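Local coordinates for protein arabinan endo-1,5-alpha-l-arabinosidase A (Cellvibrio cellulosa, PDB 1GYH) that hydrolyses the alpha-1,5-arabinofuranosyl linkages of linear arabinan, a plant cell-wall polysaccharide, releasing almost exclusively arabinotriose, at residues D272-A278 with K288-L294; A193-L197 with H262-T267; P120-L124 with V179-S184. All blocks are in the same frame, centred on the assembly; numbering follows the deposited sequence. Where two conformers were deposited one is given.

Contact 1: D272-A278 with K288-L294; sequences DYLVLHA and KLKILNL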
loop_
_atom_site.group_PDB
_atom_site.type_symbol
_atom_site.label_atom_id
_atom_site.label_comp_id
_atom_site.label_asym_id
_atom_site.label_seq_id
_atom_site.Cartn_x
_atom_site.Cartn_y
_atom_site.Cartn_z
ATOM N N ASP A 272 15.010 10.277 1.781
ATOM C CA ASP A 272 14.050 9.212 1.480
ATOM C C ASP A 272 13.659 8.425 2.731
ATOM O O ASP A 272 14.489 8.245 3.651
ATOM C CB ASP A 272 14.634 8.273 0.452
ATOM C CG ASP A 272 15.177 9.000 -0.791
ATOM O OD1 ASP A 272 14.528 9.938 -1.337
ATOM O OD2 ASP A 272 16.263 8.630 -1.302
ATOM N N TYR A 273 12.412 7.919 2.724
ATOM C CA TYR A 273 11.794 7.310 3.901
ATOM C C TYR A 273 10.967 6.079 3.502
ATOM O O TYR A 273 10.285 6.058 2.489
ATOM C CB TYR A 273 10.931 8.329 4.646
ATOM C CG TYR A 273 11.715 9.570 5.152
ATOM C CD1 TYR A 273 11.899 10.672 4.322
ATOM C CD2 TYR A 273 12.244 9.629 6.450
ATOM C CE1 TYR A 273 12.606 11.806 4.754
ATOM C CE2 TYR A 273 12.958 10.765 6.909
ATOM C CZ TYR A 273 13.111 11.850 6.051
ATOM O OH TYR A 273 13.757 13.000 6.453
ATOM N N LEU A 274 11.089 5.048 4.299
ATOM C CA LEU A 274 10.294 3.819 4.197
ATOM C C LEU A 274 9.236 3.840 5.351
ATOM O O LEU A 274 9.590 4.091 6.500
ATOM C CB LEU A 274 11.218 2.622 4.380
ATOM C CG LEU A 274 10.540 1.241 4.183
ATOM C CD1 LEU A 274 10.194 0.986 2.781
ATOM C CD2 LEU A 274 11.430 0.129 4.686
ATOM N N VAL A 275 7.968 3.576 5.026
ATOM C CA VAL A 275 6.816 3.682 5.976
ATOM C C VAL A 275 6.133 2.292 5.977
ATOM O O VAL A 275 5.807 1.768 4.926
ATOM C CB VAL A 275 5.833 4.786 5.549
ATOM C CG1 VAL A 275 4.655 4.982 6.546
ATOM C CG2 VAL A 275 6.551 6.128 5.463
ATOM N N LEU A 276 5.975 1.688 7.140
ATOM C CA LEU A 276 5.444 0.314 7.228
ATOM C C LEU A 276 4.783 0.018 8.584
ATOM O O LEU A 276 4.860 0.830 9.519
ATOM C CB LEU A 276 6.567 -0.705 6.970
ATOM C CG LEU A 276 7.814 -0.745 7.865
ATOM C CD1 LEU A 276 7.492 -1.346 9.225
ATOM C CD2 LEU A 276 8.877 -1.596 7.240
ATOM N N HIS A 277 4.119 -1.143 8.686
ATOM C CA HIS A 277 3.692 -1.624 9.998
ATOM C C HIS A 277 4.499 -2.834 10.411
ATOM O O HIS A 277 5.001 -3.577 9.562
ATOM C CB HIS A 277 2.176 -1.894 10.077
ATOM C CG HIS A 277 1.713 -3.107 9.328
ATOM N ND1 HIS A 277 0.970 -3.020 8.168
ATOM C CD2 HIS A 277 1.853 -4.431 9.586
ATOM C CE1 HIS A 277 0.670 -4.235 7.744
ATOM N NE2 HIS A 277 1.211 -5.113 8.571
ATOM N N ALA A 278 4.618 -3.013 11.715
ATOM C CA ALA A 278 5.376 -4.094 12.291
ATOM C C ALA A 278 4.709 -4.595 13.567
ATOM O O ALA A 278 4.315 -3.797 14.413
ATOM C CB ALA A 278 6.844 -3.637 12.561
ATOM N N LYS A 288 2.381 -1.666 14.878
ATOM C CA LYS A 288 2.715 -0.280 15.133
ATOM C C LYS A 288 3.267 0.355 13.839
ATOM O O LYS A 288 3.902 -0.320 13.009
ATOM C CB LYS A 288 3.774 -0.198 16.228
ATOM C CG LYS A 288 3.427 -0.826 17.558
ATOM C CD LYS A 288 2.125 -0.351 18.164
ATOM C CE LYS A 288 1.919 -0.854 19.615
ATOM N NZ LYS A 288 2.296 -2.236 19.798
ATOM N N LEU A 289 3.018 1.660 13.694
ATOM C CA LEU A 289 3.679 2.483 12.685
ATOM C C LEU A 289 5.198 2.511 12.873
ATOM O O LEU A 289 5.700 2.697 13.992
ATOM C CB LEU A 289 3.173 3.915 12.773
ATOM C CG LEU A 289 3.868 4.890 11.790
ATOM C CD1 LEU A 289 3.526 4.551 10.366
ATOM C CD2 LEU A 289 3.459 6.276 12.111
ATOM N N LYS A 290 5.921 2.365 11.766
ATOM C CA LYS A 290 7.379 2.552 11.767
ATOM C C LYS A 290 7.783 3.365 10.510
ATOM O O LYS A 290 7.314 3.089 9.410
ATOM C CB LYS A 290 8.144 1.232 11.868
ATOM C CG LYS A 290 8.012 0.483 13.131
ATOM C CD LYS A 290 8.529 1.187 14.401
ATOM C CE LYS A 290 8.017 0.520 15.665
ATOM N NZ LYS A 290 8.551 1.084 16.950
ATOM N N ILE A 291 8.581 4.415 10.719
ATOM C CA ILE A 291 9.196 5.208 9.641
ATOM C C ILE A 291 10.725 5.061 9.799
ATOM O O ILE A 291 11.268 5.285 10.892
ATOM C CB ILE A 291 8.806 6.696 9.756
ATOM C CG1 ILE A 291 7.287 6.851 9.743
ATOM C CG2 ILE A 291 9.482 7.512 8.621
ATOM C CD1 ILE A 291 6.784 8.235 9.840
ATOM N N LEU A 292 11.384 4.600 8.739
ATOM C CA LEU A 292 12.819 4.326 8.722
ATOM C C LEU A 292 13.492 5.175 7.654
ATOM O O LEU A 292 12.881 5.471 6.611
ATOM C CB LEU A 292 13.125 2.863 8.396
ATOM C CG LEU A 292 12.639 1.788 9.407
ATOM C CD1 LEU A 292 11.259 1.505 9.110
ATOM C CD2 LEU A 292 13.447 0.476 9.263
ATOM N N ASN A 293 14.741 5.567 7.912
ATOM C CA ASN A 293 15.533 6.284 6.888
ATOM C C ASN A 293 15.968 5.310 5.808
ATOM O O ASN A 293 16.489 4.237 6.081
ATOM C CB ASN A 293 16.737 7.014 7.534
ATOM C CG ASN A 293 16.303 8.049 8.565
ATOM O OD1 ASN A 293 15.698 9.077 8.214
ATOM N ND2 ASN A 293 16.573 7.766 9.867
ATOM N N LEU A 294 15.708 5.676 4.562
ATOM C CA LEU A 294 15.981 4.846 3.417
ATOM C C LEU A 294 17.303 5.313 2.780
ATOM O O LEU A 294 17.383 6.447 2.254
ATOM C CB LEU A 294 14.816 4.948 2.421
ATOM C CG LEU A 294 14.700 3.976 1.236
ATOM C CD1 LEU A 294 14.795 2.524 1.645
ATOM C CD2 LEU A 294 13.335 4.259 0.529
HETATM O O HOH W 1 16.082 9.714 5.573
HETATM O O HOH W 2 17.855 9.161 1.992
#
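Tyr-273 lies alongside Asn-293 and slants across Ile-291, three side chains on one face of an antiparallel strand pair. Its CB sits 4.0 Å from Leu-292 O. With CG turned beside the backbone N (chi1 -60°), the CD2-CE2 side of the ring is carried toward the opposing strand: CD2 comes 4.1 Å from Ile-291 CG2, and CE2 reaches Asn-293 OD1 at 3.5 Å. The amide plane is turned 54° from the ring, so the two do not stack. Water 1, above one ring face near the rim, donates both to Asn-293 OD1 (2.7 Å) and to Asp-272 O.

These are the two middle strands of one four-stranded blade of the five-bladed propeller, joined as a hairpin. Paired backbone bonds tie Leu-274 to Leu-292, Leu-276 to Lys-290 and Ala-278 to Lys-288. Beyond Asn-293, Leu-294 N still donates to Asp-272 O, but from above the carbonyl plane (46° out of it).

Val-275 adds CG1 against Leu-289 CD1 at 4.0 Å, on the Tyr-273 face, where Met-12 of strand 11-15 packs on Val-275 and Ile-291. Across the sheet, Leu-276 CD1 rests on Lys-290 CB (3.7 Å), while the ammonium group of Lys-290 runs on to the carbonyls of Leu-309 and Tyr-312. At the hairpin's other end, His-277 ND1 accepts a hydrogen bond from the backbone N of Asp-9, probably the catalytic base.

Contact 2: A193-L197 with H262-T267; sequences APFIL and HNSAYT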
loop_
_atom_site.group_PDB
_atom_site.type_symbol
_atom_site.label_atom_id
_atom_site.label_comp_id
_atom_site.label_asym_id
_atom_site.label_seq_id
_atom_site.Cartn_x
_atom_site.Cartn_y
_atom_site.Cartn_z
ATOM N N ALA A 193 0.674 -6.205 -2.132
ATOM C CA ALA A 193 0.900 -4.833 -1.683
ATOM C C ALA A 193 2.070 -4.152 -2.440
ATOM O O ALA A 193 3.018 -3.700 -1.818
ATOM C CB ALA A 193 1.142 -4.784 -0.176
ATOM N N PRO A 194 1.953 -4.002 -3.744
ATOM C CA PRO A 194 3.037 -3.342 -4.487
ATOM C C PRO A 194 3.154 -1.869 -4.097
ATOM O O PRO A 194 2.161 -1.197 -3.776
ATOM C CB PRO A 194 2.588 -3.411 -5.922
ATOM C CG PRO A 194 1.059 -3.415 -5.840
ATOM C CD PRO A 194 0.794 -4.307 -4.602
ATOM N N PHE A 195 4.381 -1.343 -4.171
ATOM C CA PHE A 195 4.541 0.108 -4.061
ATOM C C PHE A 195 5.729 0.503 -4.922
ATOM O O PHE A 195 6.764 -0.156 -4.844
ATOM C CB PHE A 195 4.725 0.565 -2.602
ATOM C CG PHE A 195 4.631 2.067 -2.453
ATOM C CD1 PHE A 195 5.742 2.889 -2.716
ATOM C CD2 PHE A 195 3.418 2.669 -2.171
ATOM C CE1 PHE A 195 5.637 4.276 -2.630
ATOM C CE2 PHE A 195 3.294 4.027 -2.063
ATOM C CZ PHE A 195 4.413 4.856 -2.285
ATOM N N ILE A 196 5.553 1.506 -5.785
ATOM C CA ILE A 196 6.634 1.945 -6.662
ATOM C C ILE A 196 7.180 3.343 -6.300
ATOM O O ILE A 196 6.424 4.309 -6.161
ATOM C CB ILE A 196 6.199 1.888 -8.101
ATOM C CG1 ILE A 196 5.732 0.444 -8.452
ATOM C CG2 ILE A 196 7.363 2.345 -9.047
ATOM C CD1 ILE A 196 4.995 0.281 -9.741
ATOM N N LEU A 197 8.509 3.428 -6.190
ATOM C CA LEU A 197 9.195 4.717 -5.965
ATOM C C LEU A 197 10.221 4.962 -7.072
ATOM O O LEU A 197 11.040 4.118 -7.368
ATOM C CB LEU A 197 9.884 4.757 -4.594
ATOM C CG LEU A 197 10.668 6.068 -4.225
ATOM C CD1 LEU A 197 9.724 7.121 -3.779
ATOM C CD2 LEU A 197 11.733 5.794 -3.125
ATOM N N HIS A 262 3.780 -4.358 4.197
ATOM C CA HIS A 262 2.790 -3.523 3.489
ATOM C C HIS A 262 3.204 -2.061 3.500
ATOM O O HIS A 262 2.590 -1.240 4.180
ATOM C CB HIS A 262 1.338 -3.672 4.007
ATOM C CG HIS A 262 0.328 -3.201 2.993
ATOM N ND1 HIS A 262 -0.642 -4.028 2.463
ATOM C CD2 HIS A 262 0.239 -2.039 2.311
ATOM C CE1 HIS A 262 -1.324 -3.372 1.542
ATOM N NE2 HIS A 262 -0.803 -2.161 1.429
ATOM N N ASN A 263 4.286 -1.769 2.781
ATOM C CA ASN A 263 4.945 -0.476 2.896
ATOM C C ASN A 263 4.514 0.555 1.889
ATOM O O ASN A 263 3.894 0.261 0.871
ATOM C CB ASN A 263 6.486 -0.644 2.770
ATOM C CG ASN A 263 6.921 -0.839 1.373
ATOM O OD1 ASN A 263 6.719 -1.919 0.826
ATOM N ND2 ASN A 263 7.491 0.219 0.739
ATOM N N SER A 264 4.904 1.788 2.187
ATOM C CA SER A 264 4.968 2.864 1.226
ATOM C C SER A 264 6.419 3.450 1.358
ATOM O O SER A 264 7.215 2.984 2.186
ATOM C CB SER A 264 3.873 3.911 1.474
ATOM O OG SER A 264 3.756 4.301 2.871
ATOM N N ALA A 265 6.712 4.471 0.552
ATOM C CA ALA A 265 8.072 5.067 0.474
ATOM C C ALA A 265 7.945 6.437 -0.186
ATOM O O ALA A 265 7.120 6.626 -1.097
ATOM C CB ALA A 265 9.020 4.181 -0.295
ATOM N N TYR A 266 8.712 7.401 0.320
ATOM C CA TYR A 266 8.570 8.782 -0.072
ATOM C C TYR A 266 9.898 9.516 -0.033
ATOM O O TYR A 266 10.825 9.137 0.713
ATOM C CB TYR A 266 7.609 9.520 0.868
ATOM C CG TYR A 266 6.240 8.840 0.953
ATOM C CD1 TYR A 266 5.265 9.105 0.010
ATOM C CD2 TYR A 266 5.960 7.931 1.964
ATOM C CE1 TYR A 266 4.005 8.503 0.082
ATOM C CE2 TYR A 266 4.703 7.303 2.053
ATOM C CZ TYR A 266 3.729 7.600 1.109
ATOM O OH TYR A 266 2.480 7.021 1.173
ATOM N N THR A 267 9.955 10.536 -0.879
ATOM C CA THR A 267 11.012 11.525 -0.877
ATOM C C THR A 267 10.414 12.836 -0.387
ATOM O O THR A 267 9.547 13.407 -1.029
ATOM C CB THR A 267 11.608 11.635 -2.297
ATOM O OG1 THR A 267 12.233 10.394 -2.688
ATOM C CG2 THR A 267 12.761 12.694 -2.322
HETATM O O HOH W 3 4.708 -3.937 0.501
HETATM O O HOH W 4 1.928 -1.012 -0.348
#
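Ala-193 plants its methyl on the imidazole of His-262: CB stands 3.4 Å from the ring centroid, nearly on the normal, and every ring atom lies close to it. A small bump thus fits a flat seat. The relation reverses at the next inward-facing residue. Here the ring of Phe-195 is the flat surface and the backbone of strand 262-267 supplies the knob, with Ser-264 CA 3.7 Å from the ring centroid and Ser-264 CB beside it over CE2. Extending CG away from its own backbone N (chi1 -169°) lays one face of the phenyl against this strand, where CE1 fits tightly against Ala-265 O at 3.2 Å.

The two strands run parallel, 11° apart, with no direct hydrogen bond between them. They are edge strands of two adjacent blades of the five-bladed propeller, and they pack close to its centre through side chains. Water 3 spans part of the gap, donating to Ala-193 O (2.9 Å) and accepting from Asn-263 N.

Further along, the edge of Phe-195 is directed at the face of Tyr-266, a T-shaped pair with planes at 64°; the tyrosine OH is hydrogen-bonded to Met-12 N. Leu-197 then fills the angle beside Ala-265, with CD1 3.8 Å from Ala-265 O and CD2 4.2 Å from Ala-265 CB. Back at the first seat, His-262, a probable calcium ligand, also touches Asp-9 and His-277.

Contact 3: P120-L124 with V179-S184; sequences PQRDL and VLMDDS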
loop_
_atom_site.group_PDB
_atom_site.type_symbol
_atom_site.label_atom_id
_atom_site.label_comp_id
_atom_site.label_asym_id
_atom_site.label_seq_id
_atom_site.Cartn_x
_atom_site.Cartn_y
_atom_site.Cartn_z
ATOM N N PRO A 120 -14.668 -13.556 -9.051
ATOM C CA PRO A 120 -14.246 -14.964 -8.981
ATOM C C PRO A 120 -14.573 -15.740 -10.259
ATOM O O PRO A 120 -15.644 -15.589 -10.799
ATOM C CB PRO A 120 -15.057 -15.521 -7.782
ATOM C CG PRO A 120 -15.291 -14.345 -6.929
ATOM C CD PRO A 120 -15.457 -13.137 -7.874
ATOM N N GLN A 121 -13.627 -16.536 -10.718
ATOM C CA GLN A 121 -13.684 -17.398 -11.904
ATOM C C GLN A 121 -13.509 -16.613 -13.218
ATOM O O GLN A 121 -13.306 -17.229 -14.253
ATOM C CB GLN A 121 -14.981 -18.278 -11.958
ATOM C CG GLN A 121 -15.300 -19.062 -10.666
ATOM C CD GLN A 121 -14.463 -20.304 -10.530
ATOM O OE1 GLN A 121 -14.119 -20.947 -11.542
ATOM N NE2 GLN A 121 -14.119 -20.664 -9.284
ATOM N N ARG A 122 -13.613 -15.282 -13.172
ATOM C CA ARG A 122 -13.315 -14.435 -14.316
ATOM C C ARG A 122 -11.851 -13.976 -14.238
ATOM O O ARG A 122 -11.085 -14.151 -15.209
ATOM C CB ARG A 122 -14.222 -13.215 -14.381
ATOM C CG ARG A 122 -14.030 -12.362 -15.707
ATOM C CD ARG A 122 -14.858 -11.058 -15.724
ATOM N NE ARG A 122 -14.255 -10.033 -14.863
ATOM C CZ ARG A 122 -14.805 -8.861 -14.516
ATOM N NH1 ARG A 122 -16.010 -8.507 -14.974
ATOM N NH2 ARG A 122 -14.124 -8.009 -13.737
ATOM N N ASP A 123 -11.466 -13.432 -13.089
ATOM C CA ASP A 123 -10.119 -12.813 -12.914
ATOM C C ASP A 123 -9.162 -13.598 -12.027
ATOM O O ASP A 123 -9.495 -13.931 -10.909
ATOM C CB ASP A 123 -10.269 -11.392 -12.359
ATOM C CG ASP A 123 -11.284 -10.587 -13.113
ATOM O OD1 ASP A 123 -11.167 -10.424 -14.383
ATOM O OD2 ASP A 123 -12.247 -10.065 -12.515
ATOM N N LEU A 124 -7.945 -13.837 -12.518
ATOM C CA LEU A 124 -6.878 -14.449 -11.736
ATOM C C LEU A 124 -6.000 -13.388 -11.014
ATOM O O LEU A 124 -4.774 -13.439 -11.014
ATOM C CB LEU A 124 -6.093 -15.416 -12.603
ATOM C CG LEU A 124 -5.722 -16.717 -11.893
ATOM C CD1 LEU A 124 -6.973 -17.449 -11.348
ATOM C CD2 LEU A 124 -4.996 -17.649 -12.825
ATOM N N VAL A 179 -2.902 -22.955 -13.296
ATOM C CA VAL A 179 -4.295 -22.556 -13.555
ATOM C C VAL A 179 -5.310 -23.673 -13.268
ATOM O O VAL A 179 -6.504 -23.407 -13.257
ATOM C CB VAL A 179 -4.545 -22.037 -14.979
ATOM C CG1 VAL A 179 -3.603 -20.823 -15.245
ATOM C CG2 VAL A 179 -4.422 -23.116 -15.990
ATOM N N LEU A 180 -4.824 -24.888 -13.056
ATOM C CA LEU A 180 -5.691 -26.021 -12.669
ATOM C C LEU A 180 -6.189 -25.917 -11.230
ATOM O O LEU A 180 -7.117 -26.624 -10.843
ATOM C CB LEU A 180 -4.993 -27.356 -12.911
ATOM C CG LEU A 180 -4.532 -27.575 -14.353
ATOM C CD1 LEU A 180 -3.958 -28.982 -14.497
ATOM C CD2 LEU A 180 -5.637 -27.286 -15.396
ATOM N N MET A 181 -5.584 -25.060 -10.428
ATOM C CA MET A 181 -6.072 -24.748 -9.078
ATOM C C MET A 181 -7.457 -24.104 -9.211
ATOM O O MET A 181 -7.726 -23.384 -10.190
ATOM C CB MET A 181 -5.110 -23.731 -8.430
ATOM C CG MET A 181 -5.389 -23.374 -6.980
ATOM S SD MET A 181 -4.238 -22.210 -6.154
ATOM C CE MET A 181 -2.591 -22.896 -6.555
ATOM N N ASP A 182 -8.340 -24.312 -8.246
ATOM C CA ASP A 182 -9.611 -23.615 -8.299
ATOM C C ASP A 182 -9.425 -22.109 -8.292
ATOM O O ASP A 182 -8.743 -21.569 -7.425
ATOM C CB ASP A 182 -10.545 -23.998 -7.148
ATOM C CG ASP A 182 -11.937 -23.443 -7.357
ATOM O OD1 ASP A 182 -12.217 -22.332 -6.937
ATOM O OD2 ASP A 182 -12.804 -24.024 -8.014
ATOM N N ASP A 183 -10.109 -21.425 -9.220
ATOM C CA ASP A 183 -9.948 -19.985 -9.424
ATOM C C ASP A 183 -10.336 -19.141 -8.201
ATOM O O ASP A 183 -9.859 -17.999 -8.026
ATOM C CB ASP A 183 -10.759 -19.508 -10.621
ATOM C CG ASP A 183 -10.106 -19.851 -11.974
ATOM O OD1 ASP A 183 -9.169 -20.653 -12.055
ATOM O OD2 ASP A 183 -10.459 -19.332 -13.044
ATOM N N SER A 184 -11.178 -19.689 -7.338
ATOM C CA SER A 184 -11.642 -18.958 -6.159
ATOM C C SER A 184 -10.683 -18.951 -4.934
ATOM O O SER A 184 -10.907 -18.207 -3.942
ATOM C CB SER A 184 -12.985 -19.567 -5.756
ATOM O OG SER A 184 -13.867 -18.868 -6.640
HETATM O O HOH W 5 -10.915 -15.970 -9.749
HETATM O O HOH W 6 -11.852 -22.922 -11.151
#
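Gln-121 lays its amide against Asp-183, and Leu-124 closes on the same aspartate from another direction, where two surface loops of the propeller meet. Each loop leads from one blade to the next: residues 120-124 come after strand 110-118, and the loop holding residues 179-184 runs on into strand 191-199. An Asx turn shapes the second loop, Asp-182 OD1 accepting from Ser-184 N at 2.9 Å.

Asp-183 is the residue most covered here, together with Gln-121. Its CB lies 3.8 Å from Gln-121 OE1, and the amide and carboxylate planes are only 19° from parallel. The glutamine chain, bent at chi2 (-79°), folds back over the other loop to make this possible. Its NE2 then points to Ser-184 OG at 3.2 Å, a bond to be taken with caution because the serine was deposited in two conformers. Water 6 joins the other end of the amide to the turn, donating to Gln-121 OE1 and accepting from Asp-183 N.

Leu-124 divides its methyls. CD1 stands 3.9 Å from Asp-183 OD1, the two side chains crossing at about a right angle, while CD2 makes the apolar touch, on Val-179 CG1 at 4.2 Å. The leucine backbone is tied to Gly-149, and Trp-148 NE1 donates to Asp-183 O, so both loops are tied to the connection between strands 140-144 and 151-155. Most of these residues also touch a crystal neighbour, which may influence the loops. Between the backbones sits water 5, which accepts from Gln-121 N and donates to Asp-123 O (2.7 Å) and Asp-183 O (2.9 Å).

Contacts 1 and 2 are buried and share a sheet: strand 257-268 of contact 2 is the neighbour of strand 271-280 of contact 1. They touch directly, the side chains of Asp-272 and Thr-267 probably hydrogen-bonded. Contact 1 works within a blade and relies on regular main-chain bonds; contact 2 works between blades, nearer the propeller centre, and replaces those bonds with ring packing and water. Contact 3 is a surface meeting of irregular loops, its centre about 35 Å from that of contact 1 and on the opposite side of the chain's centre. There, polar side chains and bridging waters do most of the joining, with one small leucine-valine touch.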